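Local coordinates for IPT/TIG domain-containing protein BACOVA_02650 (PDB 5E7G) that binds xyloglucan at the bacterial cell surface, probably before the polysaccharide is carried into the periplasm for degradation, at residues M29-G34 with S61-V66; P4-I9 with I83-E88. All blocks are in the same frame, centred on the assembly; numbering follows the deposited sequence.

Contact 1: residues M29-G34 with S61-V66; sequences MIVVVG and SIILTV
Ile30 and Leu64 lie side by side as one hydrogen-bonded pair of an antiparallel ladder, and Val32 with Ile62 forms the next. Ile30 N reaches Leu64 O at 2.9 Å in an almost straight bond, while the return bond from Leu64 N to Ile30 O is longer, 3.3 Å. In the second pair Val32 N to Ile62 O is short, 2.7 Å. The side chains of these two pairs share the buried, tightly filled face. With CG1 of Ile30 set between backbone N and carbonyl carbon (chi1 59°), its end leans toward segment 61-66, alongside Leu64: CG1 meets Leu64 CD2 at 3.8 Å and CD1 meets Val66 CG2. Leu64 CD2 also touches Val32 CG2 at 3.9 Å, so one methyl of Leu64 touches both Ile30 and Val32. Cutting Ile30 back to an alanine here would remove CG1 and CD1, and Leu64 CD2 and Val66 CG2 would probably lose an apolar neighbour they share, opening a gap at this end of the core. The other face, with Met29, Val31, Ile63 and Thr65, is looser and partly solvent-exposed. There Met29, extended until its bend at chi3, lays SD against Ile63 CG2 at 3.9 Å, and Val31 CG2 only grazes Ile63 CG1. Strand 29-35 is central in its three-stranded sheet, flanked by 61-65 and by 5-10, and strand 82-86 of the facing sheet packs Ile83 and Ile85 onto Val32.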
loop_
_atom_site.group_PDB
_atom_site.type_symbol
_atom_site.label_atom_id
_atom_site.label_comp_id
_atom_site.label_asym_id
_atom_site.label_seq_id
_atom_site.Cartn_x
_atom_site.Cartn_y
_atom_site.Cartn_z
ATOM N N MET A 29 -42.402 -6.395 -15.579
ATOM C CA MET A 29 -43.794 -6.337 -16.008
ATOM C C MET A 29 -44.718 -6.126 -14.820
ATOM O O MET A 29 -44.485 -6.682 -13.751
ATOM C CB MET A 29 -44.166 -7.628 -16.746
ATOM C CG MET A 29 -45.664 -7.837 -17.002
ATOM S SD MET A 29 -46.010 -9.402 -17.850
ATOM C CE MET A 29 -45.061 -9.186 -19.357
ATOM N N ILE A 30 -45.764 -5.329 -15.011
ATOM C CA ILE A 30 -46.776 -5.148 -13.976
ATOM C C ILE A 30 -48.174 -5.327 -14.549
ATOM O O ILE A 30 -48.380 -5.236 -15.761
ATOM C CB ILE A 30 -46.675 -3.753 -13.298
ATOM C CG1 ILE A 30 -46.842 -2.629 -14.331
ATOM C CG2 ILE A 30 -45.344 -3.620 -12.554
ATOM C CD1 ILE A 30 -46.963 -1.233 -13.719
ATOM N N VAL A 31 -49.121 -5.598 -13.661
ATOM C CA VAL A 31 -50.530 -5.684 -14.015
ATOM C C VAL A 31 -51.297 -4.680 -13.191
ATOM O O VAL A 31 -51.317 -4.771 -11.965
ATOM C CB VAL A 31 -51.116 -7.088 -13.762
ATOM C CG1 VAL A 31 -52.623 -7.098 -14.019
ATOM C CG2 VAL A 31 -50.421 -8.113 -14.631
ATOM N N VAL A 32 -51.932 -3.725 -13.861
ATOM C CA VAL A 32 -52.778 -2.749 -13.186
ATOM C C VAL A 32 -54.200 -3.285 -13.161
ATOM O O VAL A 32 -54.800 -3.504 -14.211
ATOM C CB VAL A 32 -52.745 -1.372 -13.878
ATOM C CG1 VAL A 32 -53.535 -0.348 -13.068
ATOM C CG2 VAL A 32 -51.298 -0.908 -14.073
ATOM N N VAL A 33 -54.720 -3.509 -11.958
ATOM C CA VAL A 33 -56.068 -4.041 -11.775
ATOM C C VAL A 33 -57.017 -2.973 -11.245
ATOM O O VAL A 33 -56.704 -2.255 -10.291
ATOM C CB VAL A 33 -56.070 -5.243 -10.814
ATOM C CG1 VAL A 33 -57.491 -5.766 -10.604
ATOM C CG2 VAL A 33 -55.169 -6.347 -11.356
ATOM N N GLY A 34 -58.187 -2.886 -11.872
ATOM C CA GLY A 34 -59.194 -1.915 -11.494
ATOM C C GLY A 34 -60.462 -2.043 -12.321
ATOM O O GLY A 34 -60.833 -3.145 -12.730
ATOM N N SER A 61 -58.128 -4.700 -16.519
ATOM C CA SER A 61 -56.686 -4.870 -16.399
ATOM C C SER A 61 -55.893 -4.131 -17.466
ATOM O O SER A 61 -56.326 -4.022 -18.615
ATOM C CB SER A 61 -56.319 -6.355 -16.456
ATOM O OG SER A 61 -56.427 -6.870 -17.779
ATOM N N ILE A 62 -54.728 -3.634 -17.058
ATOM C CA ILE A 62 -53.695 -3.141 -17.970
ATOM C C ILE A 62 -52.402 -3.890 -17.689
ATOM O O ILE A 62 -51.952 -3.928 -16.540
ATOM C CB ILE A 62 -53.416 -1.621 -17.812
ATOM C CG1 ILE A 62 -54.697 -0.801 -17.980
ATOM C CG2 ILE A 62 -52.341 -1.158 -18.811
ATOM C CD1 ILE A 62 -55.293 -0.885 -19.363
ATOM N N ILE A 63 -51.808 -4.478 -18.724
ATOM C CA ILE A 63 -50.485 -5.081 -18.611
ATOM C C ILE A 63 -49.474 -4.269 -19.411
ATOM O O ILE A 63 -49.633 -4.057 -20.616
ATOM C CB ILE A 63 -50.447 -6.539 -19.109
ATOM C CG1 ILE A 63 -51.588 -7.359 -18.494
ATOM C CG2 ILE A 63 -49.089 -7.166 -18.778
ATOM C CD1 ILE A 63 -51.707 -8.768 -19.065
ATOM N N LEU A 64 -48.426 -3.831 -18.729
ATOM C CA LEU A 64 -47.349 -3.086 -19.362
ATOM C C LEU A 64 -46.059 -3.405 -18.626
ATOM O O LEU A 64 -46.074 -4.114 -17.616
ATOM C CB LEU A 64 -47.621 -1.575 -19.347
ATOM C CG LEU A 64 -47.618 -0.873 -17.981
ATOM C CD1 LEU A 64 -47.423 0.626 -18.161
ATOM C CD2 LEU A 64 -48.905 -1.146 -17.205
ATOM N N THR A 65 -44.950 -2.881 -19.134
ATOM C CA THR A 65 -43.657 -3.043 -18.478
ATOM C C THR A 65 -43.061 -1.675 -18.149
ATOM O O THR A 65 -43.024 -0.772 -18.991
ATOM C CB THR A 65 -42.668 -3.857 -19.351
ATOM O OG1 THR A 65 -42.298 -3.099 -20.506
ATOM C CG2 THR A 65 -43.294 -5.180 -19.795
ATOM N N VAL A 66 -42.622 -1.523 -16.905
ATOM C CA VAL A 66 -41.981 -0.295 -16.463
ATOM C C VAL A 66 -40.697 -0.099 -17.274
ATOM O O VAL A 66 -39.807 -0.946 -17.220
ATOM C CB VAL A 66 -41.646 -0.337 -14.966
ATOM C CG1 VAL A 66 -41.017 0.988 -14.519
ATOM C CG2 VAL A 66 -42.894 -0.654 -14.149
#

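Contact 2: residues P4-I9 with I83-E88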
loop_
_atom_site.group_PDB
_atom_site.type_symbol
_atom_site.label_atom_id
_atom_site.label_comp_id
_atom_site.label_asym_id
_atom_site.label_seq_id
_atom_site.Cartn_x
_atom_site.Cartn_y
_atom_site.Cartn_z
ATOM N N PRO A 4 -62.722 5.807 -14.288
ATOM C CA PRO A 4 -61.752 4.714 -14.159
ATOM C C PRO A 4 -61.159 4.651 -12.757
ATOM O O PRO A 4 -61.080 5.672 -12.076
ATOM C CB PRO A 4 -60.685 5.064 -15.202
ATOM C CG PRO A 4 -60.782 6.528 -15.367
ATOM C CD PRO A 4 -62.229 6.872 -15.180
ATOM N N VAL A 5 -60.759 3.458 -12.335
ATOM C CA VAL A 5 -60.265 3.242 -10.983
ATOM C C VAL A 5 -59.141 2.215 -11.005
ATOM O O VAL A 5 -59.108 1.350 -11.878
ATOM C CB VAL A 5 -61.401 2.766 -10.045
ATOM C CG1 VAL A 5 -60.867 2.357 -8.671
ATOM C CG2 VAL A 5 -62.455 3.856 -9.900
ATOM N N ILE A 6 -58.221 2.331 -10.052
ATOM C CA ILE A 6 -57.141 1.361 -9.875
ATOM C C ILE A 6 -57.186 0.838 -8.449
ATOM O O ILE A 6 -57.104 1.616 -7.500
ATOM C CB ILE A 6 -55.748 1.976 -10.160
ATOM C CG1 ILE A 6 -55.650 2.426 -11.619
ATOM C CG2 ILE A 6 -54.630 0.973 -9.842
ATOM C CD1 ILE A 6 -54.451 3.280 -11.902
ATOM N N HIS A 7 -57.306 -0.479 -8.306
ATOM C CA HIS A 7 -57.435 -1.102 -6.992
ATOM C C HIS A 7 -56.081 -1.535 -6.436
ATOM O O HIS A 7 -55.823 -1.404 -5.241
ATOM C CB HIS A 7 -58.395 -2.296 -7.066
ATOM C CG HIS A 7 -59.837 -1.904 -7.193
ATOM N ND1 HIS A 7 -60.665 -2.401 -8.176
ATOM C CD2 HIS A 7 -60.597 -1.056 -6.458
ATOM C CE1 HIS A 7 -61.870 -1.877 -8.043
ATOM N NE2 HIS A 7 -61.855 -1.058 -7.007
ATOM N N TYR A 8 -55.213 -2.045 -7.303
ATOM C CA TYR A 8 -53.894 -2.508 -6.877
ATOM C C TYR A 8 -53.019 -2.834 -8.088
ATOM O O TYR A 8 -53.481 -2.781 -9.232
ATOM C CB TYR A 8 -54.021 -3.745 -5.968
ATOM C CG TYR A 8 -54.454 -5.013 -6.682
ATOM C CD1 TYR A 8 -53.514 -5.922 -7.149
ATOM C CD2 TYR A 8 -55.801 -5.305 -6.881
ATOM C CE1 TYR A 8 -53.897 -7.087 -7.800
ATOM C CE2 TYR A 8 -56.198 -6.469 -7.534
ATOM C CZ TYR A 8 -55.240 -7.355 -7.989
ATOM O OH TYR A 8 -55.613 -8.516 -8.639
ATOM N N ILE A 9 -51.759 -3.177 -7.830
ATOM C CA ILE A 9 -50.827 -3.545 -8.890
ATOM C C ILE A 9 -50.078 -4.829 -8.543
ATOM O O ILE A 9 -49.488 -4.941 -7.469
ATOM C CB ILE A 9 -49.821 -2.410 -9.159
ATOM C CG1 ILE A 9 -50.560 -1.190 -9.715
ATOM C CG2 ILE A 9 -48.740 -2.860 -10.147
ATOM C CD1 ILE A 9 -49.710 0.041 -9.849
ATOM N N ILE A 83 -48.447 5.828 -10.996
ATOM C CA ILE A 83 -48.846 5.486 -12.344
ATOM C C ILE A 83 -50.165 6.211 -12.621
ATOM O O ILE A 83 -51.065 6.213 -11.782
ATOM C CB ILE A 83 -48.977 3.963 -12.542
ATOM C CG1 ILE A 83 -49.363 3.642 -13.983
ATOM C CG2 ILE A 83 -49.982 3.358 -11.568
ATOM C CD1 ILE A 83 -49.203 2.175 -14.336
ATOM N N ARG A 84 -50.248 6.864 -13.775
ATOM C CA ARG A 84 -51.428 7.635 -14.150
ATOM C C ARG A 84 -52.037 7.064 -15.427
ATOM O O ARG A 84 -51.334 6.846 -16.416
ATOM C CB ARG A 84 -51.069 9.119 -14.332
ATOM C CG ARG A 84 -52.190 9.997 -14.898
ATOM C CD ARG A 84 -51.669 11.391 -15.215
ATOM N NE ARG A 84 -52.719 12.324 -15.620
ATOM C CZ ARG A 84 -53.358 13.143 -14.792
ATOM N NH1 ARG A 84 -53.076 13.151 -13.490
ATOM N NH2 ARG A 84 -54.290 13.958 -15.269
ATOM N N ILE A 85 -53.341 6.816 -15.394
ATOM C CA ILE A 85 -54.057 6.290 -16.549
ATOM C C ILE A 85 -55.116 7.279 -17.013
ATOM O O ILE A 85 -55.870 7.822 -16.205
ATOM C CB ILE A 85 -54.701 4.925 -16.231
ATOM C CG1 ILE A 85 -53.604 3.865 -16.112
ATOM C CG2 ILE A 85 -55.692 4.520 -17.319
ATOM C CD1 ILE A 85 -54.096 2.510 -15.649
ATOM N N GLU A 86 -55.144 7.513 -18.322
ATOM C CA GLU A 86 -56.154 8.356 -18.955
ATOM C C GLU A 86 -57.002 7.539 -19.922
ATOM O O GLU A 86 -56.481 6.916 -20.855
ATOM C CB GLU A 86 -55.503 9.529 -19.696
ATOM C CG GLU A 86 -54.897 10.596 -18.790
ATOM C CD GLU A 86 -54.174 11.679 -19.575
ATOM O OE1 GLU A 86 -54.099 11.567 -20.824
ATOM O OE2 GLU A 86 -53.681 12.641 -18.945
ATOM N N THR A 87 -58.310 7.531 -19.690
ATOM C CA THR A 87 -59.228 6.848 -20.588
ATOM C C THR A 87 -59.767 7.870 -21.567
ATOM O O THR A 87 -59.236 8.976 -21.671
ATOM C CB THR A 87 -60.384 6.165 -19.839
ATOM O OG1 THR A 87 -61.183 7.150 -19.178
ATOM C CG2 THR A 87 -59.845 5.180 -18.815
ATOM N N GLU A 88 -60.805 7.484 -22.299
ATOM C CA GLU A 88 -61.450 8.391 -23.234
ATOM C C GLU A 88 -61.952 9.625 -22.498
ATOM O O GLU A 88 -61.947 10.726 -23.048
ATOM C CB GLU A 88 -62.611 7.690 -23.955
ATOM C CG GLU A 88 -63.365 8.583 -24.942
ATOM C CD GLU A 88 -62.463 9.143 -26.031
ATOM O OE1 GLU A 88 -61.668 8.361 -26.602
ATOM O OE2 GLU A 88 -62.544 10.362 -26.310
#
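The interior of a two-sheet beta sandwich closes here, where Ile6 and Ile9 of strand 5-10 face Ile83 and Ile85 of strand 82-86. The two strands belong to different sheets: their axes stay 9.0 Å apart and run at 144°, so the contact is made by side chains alone. Ile6 CD1 meets Ile85 CD1 at 3.8 Å, methyl against methyl, as the two chains cross at a slant. Further along, Ile9 CD1 presses on Ile83 CG2 at 3.7 Å. In Ile83 the long branch is anti to the backbone N (chi1 -178°), which leaves CG2 between the N and the carbonyl carbon, and it is this short branch that receives Ile9. Ile6 CD1 also lies near Ile83 CG2, at a looser 4.5 Å.

Such apolar packing between facing sheets is the core of the immunoglobulin-like sandwich to which IPT/TIG domains belong. Strand 5-10 carries a classic beta bulge at its edge of the sheet, His7 and Tyr8 both standing opposite Val33. The extra residue allows Ile6 and Ile9, three positions apart, both to point toward the core. Tyr94 of strand 91-95 touches Ile6, Ile9 and Ile83, and Val32 packs on Ile6 and Ile83.

At the other end Pro4 CB abuts Thr87 CG2 at 3.7 Å. Thr87 OG1 accepts a hydrogen bond from Gly90 N, which helps to hold the hydroxyl toward the turn after the strand, while the methyl lies against the CB-CG side of the proline. On the outward side of 82-86, Arg84 and Glu86 form a weak salt bridge, Arg84 NE to Glu86 OE2 3.5 Å, with the carboxylate oxygen in the guanidinium plane at its edge; Glu86 OE1 is hydrogen-bonded to Tyr44 OH.

From the N terminus the chain lays down strand 5-10, then 29-35 beside it, crosses to the facing sheet for 42-45 and 48-50, and returns as 61-65 on the far side of 29-35, which closes the loop of contact 1. It then crosses again as 82-86, beside 42-45, and closes the longer loop of contact 2, within which contact 1 is nested. Contact 1 ties neighbours within one sheet; contact 2 ties the first strand of that sheet to the opposite one. The two meet directly where strands 5-10 and 29-35 pair: Val33 O is 2.7 Å from His7 N, a probable hydrogen bond, and Val32 CG1 packs on Ile6 CG2.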